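Local coordinates for TPR repeat-containing protein (Cytophaga hutchinsonii, PDB 3U4T), which is of unknown function but, as a tetratricopeptide-repeat protein, probably serves as a helical scaffold for binding other proteins, at residues Lys121-Phe124 and Pro125-Ile128; Gln129-Glu132 and Lys133-Arg136; Glu21-Glu24 and Val25-Leu29; Ser36-Ile39 and Tyr40-Arg43. The protein carries 1 engineered substitution. All blocks are in the same frame, centred on the assembly; numbering follows the deposited sequence.

Contact 1: Lys121-Phe124 and Pro125-Ile128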
loop_
_atom_site.group_PDB
_atom_site.type_symbol
_atom_site.label_atom_id
_atom_site.label_comp_id
_atom_site.label_asym_id
_atom_site.label_seq_id
_atom_site.Cartn_x
_atom_site.Cartn_y
_atom_site.Cartn_z
ATOM N N LYS A 121 -7.241 -10.482 -3.084
ATOM C CA LYS A 121 -7.886 -11.708 -3.548
ATOM C C LYS A 121 -9.400 -11.530 -3.627
ATOM O O LYS A 121 -10.128 -12.484 -3.890
ATOM C CB LYS A 121 -7.547 -12.889 -2.633
ATOM C CG LYS A 121 -6.068 -13.247 -2.586
ATOM C CD LYS A 121 -5.510 -13.507 -3.963
ATOM C CE LYS A 121 -4.052 -13.902 -3.905
ATOM N NZ LYS A 121 -3.635 -14.450 -5.216
ATOM N N GLY A 122 -9.877 -10.311 -3.387
ATOM C CA GLY A 122 -11.306 -10.051 -3.475
ATOM C C GLY A 122 -12.205 -10.442 -2.317
ATOM O O GLY A 122 -13.416 -10.496 -2.465
ATOM N N ASN A 123 -11.652 -10.761 -1.163
ATOM C CA ASN A 123 -12.547 -11.087 -0.058
ATOM C C ASN A 123 -12.487 -9.838 0.774
ATOM O O ASN A 123 -11.674 -9.711 1.686
ATOM C CB ASN A 123 -12.068 -12.272 0.771
ATOM C CG ASN A 123 -13.153 -12.784 1.715
ATOM O OD1 ASN A 123 -13.698 -12.032 2.530
ATOM N ND2 ASN A 123 -13.471 -14.073 1.602
ATOM N N PHE A 124 -13.345 -8.896 0.433
ATOM C CA PHE A 124 -13.338 -7.636 1.126
ATOM C C PHE A 124 -13.797 -7.737 2.563
ATOM O O PHE A 124 -13.238 -7.074 3.432
ATOM C CB PHE A 124 -14.117 -6.618 0.293
ATOM C CG PHE A 124 -13.495 -6.384 -1.050
ATOM C CD1 PHE A 124 -12.217 -5.849 -1.142
ATOM C CD2 PHE A 124 -14.140 -6.782 -2.216
ATOM C CE1 PHE A 124 -11.584 -5.715 -2.369
ATOM C CE2 PHE A 124 -13.514 -6.653 -3.453
ATOM C CZ PHE A 124 -12.231 -6.119 -3.529
ATOM N N PRO A 125 -14.798 -8.578 2.848
ATOM C CA PRO A 125 -15.217 -8.663 4.250
ATOM C C PRO A 125 -14.065 -9.132 5.149
ATOM O O PRO A 125 -13.804 -8.567 6.228
ATOM C CB PRO A 125 -16.368 -9.662 4.202
ATOM C CG PRO A 125 -16.993 -9.347 2.875
ATOM C CD PRO A 125 -15.768 -9.251 1.968
ATOM N N LEU A 126 -13.358 -10.158 4.705
ATOM C CA LEU A 126 -12.247 -10.660 5.504
ATOM C C LEU A 126 -11.173 -9.568 5.587
ATOM O O LEU A 126 -10.679 -9.255 6.666
ATOM C CB LEU A 126 -11.690 -11.942 4.871
ATOM C CG LEU A 126 -10.696 -12.815 5.632
ATOM C CD1 LEU A 126 -11.215 -13.067 7.037
ATOM C CD2 LEU A 126 -10.512 -14.132 4.887
ATOM N N ALA A 127 -10.826 -8.975 4.446
ATOM C CA ALA A 127 -9.820 -7.908 4.396
ATOM C C ALA A 127 -10.173 -6.759 5.346
ATOM O O ALA A 127 -9.322 -6.271 6.100
ATOM C CB ALA A 127 -9.692 -7.377 2.969
ATOM N N ILE A 128 -11.431 -6.332 5.304
ATOM C CA ILE A 128 -11.900 -5.265 6.168
ATOM C C ILE A 128 -11.814 -5.675 7.629
ATOM O O ILE A 128 -11.351 -4.894 8.468
ATOM C CB ILE A 128 -13.362 -4.908 5.881
ATOM C CG1 ILE A 128 -13.497 -4.360 4.462
ATOM C CG2 ILE A 128 -13.852 -3.894 6.914
ATOM C CD1 ILE A 128 -14.926 -4.082 4.076
#
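N123 is the N-cap of helix 124-131, its side chain accepting from L126 N, a local contact at the turn that joins this helix to helix 109-120. The turn opens with a Schellman motif, in which G122, at positive phi, closes helix 109-120. One residue later the next helix is already being capped. The side-chain oxygen N123 OD1 accepts from L126 N at 2.9 Å, with the donor tilted 26° from the plane of the side-chain carbonyl. The torsion that makes this possible is chi1 of -167°, which places CG beside the carbonyl carbon and swings the amide forward over the first turn. OD1 also rests against L126 CB at 3.1 Å. The backbone oxygen N123 O takes A127 N at 3.0 Å, and F124 O takes I128 N at 2.7 Å. P125, in the first turn, has no N-H to offer, and its CD packs on F124 CB at 3.5 Å. The F124 side chain touches Y154 and N155, while A127 leans on F118 and Y119 of helix 109-120. With an alanine here, L126 N would probably be left without its capping acceptor and the first turn would be likely to fray. The side chain thus supplies an acceptor to a first-turn amide that has no preceding helical carbonyl to use, and its partial negative charge would suit the positive end of the helix dipole.

Contact 2: Gln129-Glu132 and Lys133-Arg136. Engineered in segment 129-132: E132 (natural residue Ser).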
loop_
_atom_site.group_PDB
_atom_site.type_symbol
_atom_site.label_atom_id
_atom_site.label_comp_id
_atom_site.label_asym_id
_atom_site.label_seq_id
_atom_site.Cartn_x
_atom_site.Cartn_y
_atom_site.Cartn_z
ATOM N N GLN A 129 -12.282 -6.888 7.937
ATOM C CA GLN A 129 -12.254 -7.377 9.320
ATOM C C GLN A 129 -10.875 -7.222 9.926
ATOM O O GLN A 129 -10.730 -6.681 11.030
ATOM C CB GLN A 129 -12.640 -8.859 9.432
ATOM C CG GLN A 129 -12.397 -9.368 10.859
ATOM C CD GLN A 129 -12.042 -10.844 10.962
ATOM O OE1 GLN A 129 -11.441 -11.268 11.945
ATOM N NE2 GLN A 129 -12.433 -11.638 9.961
ATOM N N TYR A 130 -9.865 -7.707 9.204
ATOM C CA TYR A 130 -8.491 -7.642 9.670
ATOM C C TYR A 130 -7.873 -6.250 9.622
ATOM O O TYR A 130 -7.069 -5.898 10.490
ATOM C CB TYR A 130 -7.627 -8.633 8.895
ATOM C CG TYR A 130 -7.586 -10.011 9.519
ATOM C CD1 TYR A 130 -6.485 -10.434 10.269
ATOM C CD2 TYR A 130 -8.658 -10.884 9.389
ATOM C CE1 TYR A 130 -6.459 -11.704 10.878
ATOM C CE2 TYR A 130 -8.642 -12.148 9.992
ATOM C CZ TYR A 130 -7.541 -12.546 10.734
ATOM O OH TYR A 130 -7.536 -13.780 11.339
HETATM N N MSE A 131 -8.230 -5.460 8.610
HETATM C CA MSE A 131 -7.704 -4.105 8.534
HETATM C C MSE A 131 -8.235 -3.292 9.720
HETATM O O MSE A 131 -7.552 -2.404 10.216
HETATM C CB MSE A 131 -8.092 -3.441 7.213
HETATM C CG MSE A 131 -7.085 -3.673 6.087
HETATM SE SE MSE A 131 -7.744 -2.988 4.428
HETATM C CE MSE A 131 -6.534 -3.950 3.243
ATOM N N GLU A 132 -9.440 -3.612 10.186
ATOM C CA GLU A 132 -10.030 -2.910 11.321
ATOM C C GLU A 132 -9.371 -3.280 12.648
ATOM O O GLU A 132 -9.522 -2.552 13.638
ATOM C CB GLU A 132 -11.532 -3.186 11.410
ATOM C CG GLU A 132 -12.359 -2.530 10.314
ATOM C CD GLU A 132 -13.830 -2.838 10.459
ATOM O OE1 GLU A 132 -14.142 -3.996 10.780
ATOM O OE2 GLU A 132 -14.679 -1.946 10.252
ATOM N N LYS A 133 -8.654 -4.407 12.671
ATOM C CA LYS A 133 -7.954 -4.859 13.880
ATOM C C LYS A 133 -6.840 -3.886 14.238
ATOM O O LYS A 133 -6.299 -3.931 15.335
ATOM C CB LYS A 133 -7.326 -6.243 13.683
ATOM C CG LYS A 133 -8.301 -7.434 13.690
ATOM C CD LYS A 133 -7.502 -8.746 13.717
ATOM C CE LYS A 133 -8.366 -9.976 13.423
ATOM N NZ LYS A 133 -9.481 -10.183 14.392
ATOM N N GLN A 134 -6.481 -3.018 13.298
ATOM C CA GLN A 134 -5.434 -2.035 13.548
ATOM C C GLN A 134 -6.013 -0.803 14.227
ATOM O O GLN A 134 -5.334 -0.142 15.004
ATOM C CB GLN A 134 -4.791 -1.600 12.242
ATOM C CG GLN A 134 -3.955 -2.650 11.563
ATOM C CD GLN A 134 -3.763 -2.319 10.109
ATOM O OE1 GLN A 134 -2.686 -2.480 9.557
ATOM N NE2 GLN A 134 -4.827 -1.861 9.475
ATOM N N ILE A 135 -7.274 -0.507 13.930
ATOM C CA ILE A 135 -7.932 0.664 14.492
ATOM C C ILE A 135 -8.017 0.691 16.011
ATOM O O ILE A 135 -8.542 -0.224 16.649
ATOM C CB ILE A 135 -9.367 0.837 13.933
ATOM C CG1 ILE A 135 -9.346 0.794 12.406
ATOM C CG2 ILE A 135 -9.940 2.193 14.367
ATOM C CD1 ILE A 135 -8.526 1.888 11.792
ATOM N N ARG A 136 -7.480 1.765 16.572
ATOM C CA ARG A 136 -7.496 2.017 18.001
ATOM C C ARG A 136 -7.907 3.476 18.066
ATOM O O ARG A 136 -7.814 4.189 17.069
ATOM C CB ARG A 136 -6.100 1.830 18.610
ATOM C CG ARG A 136 -5.646 0.373 18.703
ATOM C CD ARG A 136 -6.566 -0.442 19.610
ATOM N NE ARG A 136 -6.077 -1.805 19.807
ATOM C CZ ARG A 136 -6.313 -2.814 18.976
ATOM N NH1 ARG A 136 -7.045 -2.606 17.890
ATOM N NH2 ARG A 136 -5.806 -4.021 19.224
HETATM O O HOH W 1 -10.241 -2.372 16.769
#
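One face of the Y130 ring carries the side chain of K133, whose CE sits over the ring centre, 3.6 Å from the centroid, in a CH-pi contact. The ammonium NZ lies farther out over the same face, 4.8 Å from the centroid and 10° off the ring normal, which makes a cation-pi pair. K133 runs alongside Y130, extended until the final bend at chi4 (-60°), and this bend carries NZ toward Q129, where OE1 accepts a weak bond of 3.3 Å. The Q134 amide is turned back on the helix: NE2 donates to M131 O at 2.9 Å, in the carbonyl plane and on a lone pair, while Q134 N adds a weak bond to the same oxygen. Backbone bonds continue the turn, with K133 N giving to Y130 O at 3.1 Å. R136 NH1 donates to both K133 O and I135 O, and a water bridges E132 O and I135 O. E132, an engineered residue, hydrogen-bonds Y152 OH through OE2. The stretch carries the end of helix 124-131 into the following loop, between helix 109-120, met by Y130, selenomethionine M131 and K133, and helix 142-154, which M131, Q134 and I135 touch.

Contact 3: Glu21-Glu24 and Val25-Leu29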
loop_
_atom_site.group_PDB
_atom_site.type_symbol
_atom_site.label_atom_id
_atom_site.label_comp_id
_atom_site.label_asym_id
_atom_site.label_seq_id
_atom_site.Cartn_x
_atom_site.Cartn_y
_atom_site.Cartn_z
ATOM N N GLU A 21 26.921 -7.766 0.158
ATOM C CA GLU A 21 28.175 -7.724 0.898
ATOM C C GLU A 21 28.033 -8.469 2.202
ATOM O O GLU A 21 28.886 -9.262 2.570
ATOM C CB GLU A 21 28.581 -6.293 1.225
ATOM C CG GLU A 21 29.179 -5.521 0.081
ATOM C CD GLU A 21 28.137 -5.048 -0.891
ATOM O OE1 GLU A 21 27.122 -4.482 -0.432
ATOM O OE2 GLU A 21 28.337 -5.234 -2.109
ATOM N N ALA A 22 26.949 -8.194 2.912
ATOM C CA ALA A 22 26.699 -8.859 4.179
ATOM C C ALA A 22 26.635 -10.353 3.883
ATOM O O ALA A 22 27.062 -11.178 4.684
ATOM C CB ALA A 22 25.384 -8.374 4.775
ATOM N N ILE A 23 26.116 -10.694 2.708
ATOM C CA ILE A 23 25.992 -12.084 2.293
ATOM C C ILE A 23 27.346 -12.767 2.124
ATOM O O ILE A 23 27.514 -13.923 2.505
ATOM C CB ILE A 23 25.184 -12.179 0.977
ATOM C CG1 ILE A 23 23.739 -11.768 1.251
ATOM C CG2 ILE A 23 25.246 -13.597 0.408
ATOM C CD1 ILE A 23 22.889 -11.643 0.036
ATOM N N GLU A 24 28.311 -12.045 1.559
ATOM C CA GLU A 24 29.647 -12.590 1.345
ATOM C C GLU A 24 30.285 -13.042 2.665
ATOM O O GLU A 24 30.802 -14.157 2.764
ATOM C CB GLU A 24 30.532 -11.539 0.665
ATOM C CG GLU A 24 29.943 -10.963 -0.614
ATOM C CD GLU A 24 29.663 -12.020 -1.671
ATOM O OE1 GLU A 24 30.628 -12.624 -2.187
ATOM O OE2 GLU A 24 28.473 -12.246 -1.983
ATOM N N VAL A 25 30.236 -12.178 3.680
ATOM C CA VAL A 25 30.816 -12.495 4.985
ATOM C C VAL A 25 30.038 -13.578 5.735
ATOM O O VAL A 25 30.636 -14.439 6.392
ATOM C CB VAL A 25 30.964 -11.200 5.870
ATOM C CG1 VAL A 25 29.873 -10.216 5.546
ATOM C CG2 VAL A 25 30.934 -11.551 7.354
ATOM N N PHE A 26 28.713 -13.541 5.638
ATOM C CA PHE A 26 27.906 -14.550 6.305
ATOM C C PHE A 26 28.241 -15.918 5.720
ATOM O O PHE A 26 28.311 -16.903 6.451
ATOM C CB PHE A 26 26.402 -14.262 6.129
ATOM C CG PHE A 26 25.866 -13.164 7.030
ATOM C CD1 PHE A 26 26.153 -13.154 8.390
ATOM C CD2 PHE A 26 25.035 -12.168 6.516
ATOM C CE1 PHE A 26 25.624 -12.177 9.219
ATOM C CE2 PHE A 26 24.501 -11.187 7.339
ATOM C CZ PHE A 26 24.795 -11.192 8.690
ATOM N N ASN A 27 28.456 -15.963 4.403
ATOM C CA ASN A 27 28.772 -17.205 3.690
ATOM C C ASN A 27 30.098 -17.843 4.116
ATOM O O ASN A 27 30.242 -19.070 4.102
ATOM C CB ASN A 27 28.785 -16.950 2.178
ATOM C CG ASN A 27 27.419 -17.151 1.532
ATOM O OD1 ASN A 27 27.004 -18.281 1.263
ATOM N ND2 ASN A 27 26.716 -16.054 1.280
ATOM N N LYS A 28 31.071 -17.015 4.479
ATOM C CA LYS A 28 32.354 -17.545 4.919
ATOM C C LYS A 28 32.162 -17.949 6.372
ATOM O O LYS A 28 32.631 -19.004 6.811
ATOM C CB LYS A 28 33.448 -16.483 4.802
ATOM C CG LYS A 28 34.822 -16.988 5.219
ATOM C CD LYS A 28 35.934 -16.094 4.699
ATOM C CE LYS A 28 37.300 -16.703 4.978
ATOM N NZ LYS A 28 38.254 -16.440 3.866
ATOM N N LEU A 29 31.444 -17.100 7.100
ATOM C CA LEU A 29 31.136 -17.327 8.503
ATOM C C LEU A 29 30.520 -18.717 8.687
ATOM O O LEU A 29 30.830 -19.415 9.655
ATOM C CB LEU A 29 30.167 -16.249 8.988
ATOM C CG LEU A 29 30.597 -15.393 10.180
ATOM C CD1 LEU A 29 32.037 -14.931 10.021
ATOM C CD2 LEU A 29 29.664 -14.207 10.296
#
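V25 to K28 donate back to E21 to E24 in the i to i+4 pattern of an alpha helix, the inner two bonds being firm (F26 N to A22 O 3.0 Å, N27 N to I23 O 2.9 Å) and the outer two weak. A second donor reaches I23 O from the N27 side chain, whose ND2 lies 2.6 Å away. The two donors come from opposite faces of the carbonyl plane, ND2 from 52° above it, so the oxygen is gripped on both sides while the amide of N27 stays nearly coplanar with its acceptor. I23 and N27 run alongside each other, pointing the same way. The F26 ring leans back beside A22, one turn earlier, with CE2 3.9 Å from A22 CB. The segment belongs to a tetratricopeptide repeat region, and these side chains serve the antiparallel helix packing of that fold: V25 and F26 touch A10 of helix 6-14, and I23 meets C46 and Y47 of helix 40-49. The V25 chi1 of 31°, away from a staggered position, turns CG1 toward backbone oxygens of the same helix, 3.1 Å from A22 O. On the solvent side E21, E24 and K28 carry their charges.

Contact 4: Ser36-Ile39 and Tyr40-Arg43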
loop_
_atom_site.group_PDB
_atom_site.type_symbol
_atom_site.label_atom_id
_atom_site.label_comp_id
_atom_site.label_asym_id
_atom_site.label_seq_id
_atom_site.Cartn_x
_atom_site.Cartn_y
_atom_site.Cartn_z
ATOM N N SER A 36 26.256 -19.927 15.502
ATOM C CA SER A 36 25.301 -18.876 15.774
ATOM C C SER A 36 24.157 -18.953 14.791
ATOM O O SER A 36 24.365 -19.188 13.601
ATOM C CB SER A 36 25.970 -17.517 15.648
ATOM O OG SER A 36 25.010 -16.481 15.717
ATOM N N PRO A 37 22.921 -18.798 15.284
ATOM C CA PRO A 37 21.767 -18.850 14.382
ATOM C C PRO A 37 21.490 -17.493 13.736
ATOM O O PRO A 37 20.893 -17.408 12.660
ATOM C CB PRO A 37 20.633 -19.287 15.308
ATOM C CG PRO A 37 21.045 -18.725 16.646
ATOM C CD PRO A 37 22.508 -19.054 16.678
ATOM N N TYR A 38 21.970 -16.440 14.392
ATOM C CA TYR A 38 21.743 -15.064 13.952
ATOM C C TYR A 38 22.387 -14.603 12.666
ATOM O O TYR A 38 22.248 -13.438 12.306
ATOM C CB TYR A 38 22.099 -14.099 15.082
ATOM C CG TYR A 38 21.308 -14.397 16.329
ATOM C CD1 TYR A 38 19.918 -14.346 16.314
ATOM C CD2 TYR A 38 21.944 -14.791 17.511
ATOM C CE1 TYR A 38 19.169 -14.688 17.451
ATOM C CE2 TYR A 38 21.209 -15.131 18.650
ATOM C CZ TYR A 38 19.826 -15.078 18.613
ATOM O OH TYR A 38 19.105 -15.409 19.736
ATOM N N ILE A 39 23.104 -15.483 11.976
ATOM C CA ILE A 39 23.679 -15.077 10.707
ATOM C C ILE A 39 22.635 -15.447 9.660
ATOM O O ILE A 39 22.532 -14.815 8.616
ATOM C CB ILE A 39 25.024 -15.807 10.383
ATOM C CG1 ILE A 39 24.793 -17.290 10.066
ATOM C CG2 ILE A 39 25.978 -15.648 11.543
ATOM C CD1 ILE A 39 26.047 -18.005 9.576
ATOM N N TYR A 40 21.828 -16.451 9.978
ATOM C CA TYR A 40 20.815 -16.947 9.065
ATOM C C TYR A 40 19.581 -16.069 8.898
ATOM O O TYR A 40 19.115 -15.886 7.772
ATOM C CB TYR A 40 20.430 -18.371 9.473
ATOM C CG TYR A 40 21.613 -19.317 9.394
ATOM C CD1 TYR A 40 22.077 -19.777 8.163
ATOM C CD2 TYR A 40 22.302 -19.702 10.540
ATOM C CE1 TYR A 40 23.205 -20.597 8.069
ATOM C CE2 TYR A 40 23.437 -20.524 10.461
ATOM C CZ TYR A 40 23.880 -20.969 9.222
ATOM O OH TYR A 40 24.986 -21.793 9.136
ATOM N N ASN A 41 19.044 -15.507 9.976
ATOM C CA ASN A 41 17.859 -14.672 9.798
ATOM C C ASN A 41 18.218 -13.374 9.089
ATOM O O ASN A 41 17.378 -12.774 8.426
ATOM C CB ASN A 41 17.161 -14.384 11.138
ATOM C CG ASN A 41 18.014 -13.565 12.092
ATOM O OD1 ASN A 41 19.234 -13.689 12.120
ATOM N ND2 ASN A 41 17.365 -12.748 12.900
ATOM N N ARG A 42 19.472 -12.953 9.211
ATOM C CA ARG A 42 19.934 -11.728 8.574
ATOM C C ARG A 42 20.242 -11.978 7.105
ATOM O O ARG A 42 19.929 -11.154 6.245
ATOM C CB ARG A 42 21.175 -11.194 9.297
ATOM C CG ARG A 42 20.871 -10.626 10.677
ATOM C CD ARG A 42 22.121 -10.076 11.356
ATOM N NE ARG A 42 21.809 -9.415 12.622
ATOM C CZ ARG A 42 21.303 -10.025 13.691
ATOM N NH1 ARG A 42 21.043 -11.326 13.664
ATOM N NH2 ARG A 42 21.052 -9.326 14.789
ATOM N N ARG A 43 20.846 -13.127 6.816
ATOM C CA ARG A 43 21.177 -13.455 5.439
ATOM C C ARG A 43 19.865 -13.688 4.711
ATOM O O ARG A 43 19.721 -13.344 3.542
ATOM C CB ARG A 43 22.055 -14.708 5.379
ATOM C CG ARG A 43 22.803 -14.884 4.056
ATOM C CD ARG A 43 23.884 -15.961 4.162
ATOM N NE ARG A 43 23.334 -17.313 4.218
ATOM C CZ ARG A 43 24.068 -18.415 4.350
ATOM N NH1 ARG A 43 25.392 -18.335 4.450
ATOM N NH2 ARG A 43 23.484 -19.603 4.356
#
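S36 meets Y40 through its carbonyl oxygen: S36 O lies at the edge of the Y40 ring, 3.5 Å from CE2. P37 comes next, P37 O lying near the same edge and also accepting from Y40 N at 3.0 Å; its own CG sits over the centre of one face of Y38. Y38 O accepts from R42 NH1 at 2.8 Å, the donor in the carbonyl plane, on a lone pair. The R42 chain, extended from CG to NE, brings the guanidinium there, turned 87° from the Y38 ring. I39 then lies beside Y40: its CG1 sits over one face of the ring, 3.6 Å from the centroid, a CH-pi contact, because chi1 of 70° sets it between the backbone N and the carbonyl carbon. I39 CD1 follows to within 3.7 Å of Y40 CZ. I39 O also accepts from R43 N at 3.0 Å, an i to i+4 bond of the helix. Were Y40 an alanine, I39 CG1 would probably lose the ring face it covers, and a gap would be likely to open toward T62 and Y63. Polar ends find partners farther off: R43 forms salt bridges with E30 and D59, and N41 ND2 a hydrogen bond with D76. This is the entry to helix 40-49 from the loop after helix 19-31, consistent with the antiparallel helix pairs of tetratricopeptide repeats.

Overall arrangement
Contacts 3 and 4 lie in one tetratricopeptide repeat region near the N-terminus and touch directly, with F26 of contact 3 packing on I39, R42 and R43 of contact 4. Contacts 1 and 2 instead mark the two ends of helix 124-131, their centres 13 Å apart, and their centres lie about 32 to 41 Å from those of the other pair. All four are partly buried. Contact 3, wholly within a helix, combines buried A22, I23 and F26 with exposed charged residues, whereas contact 4 buries I39, Y40 and R43 at a helix start. Chemistry follows position: side-chain capping in contact 1, a lysine over an aromatic face in contact 2, a carbonyl oxygen with two donors in contact 3, and a CH-pi contact in contact 4.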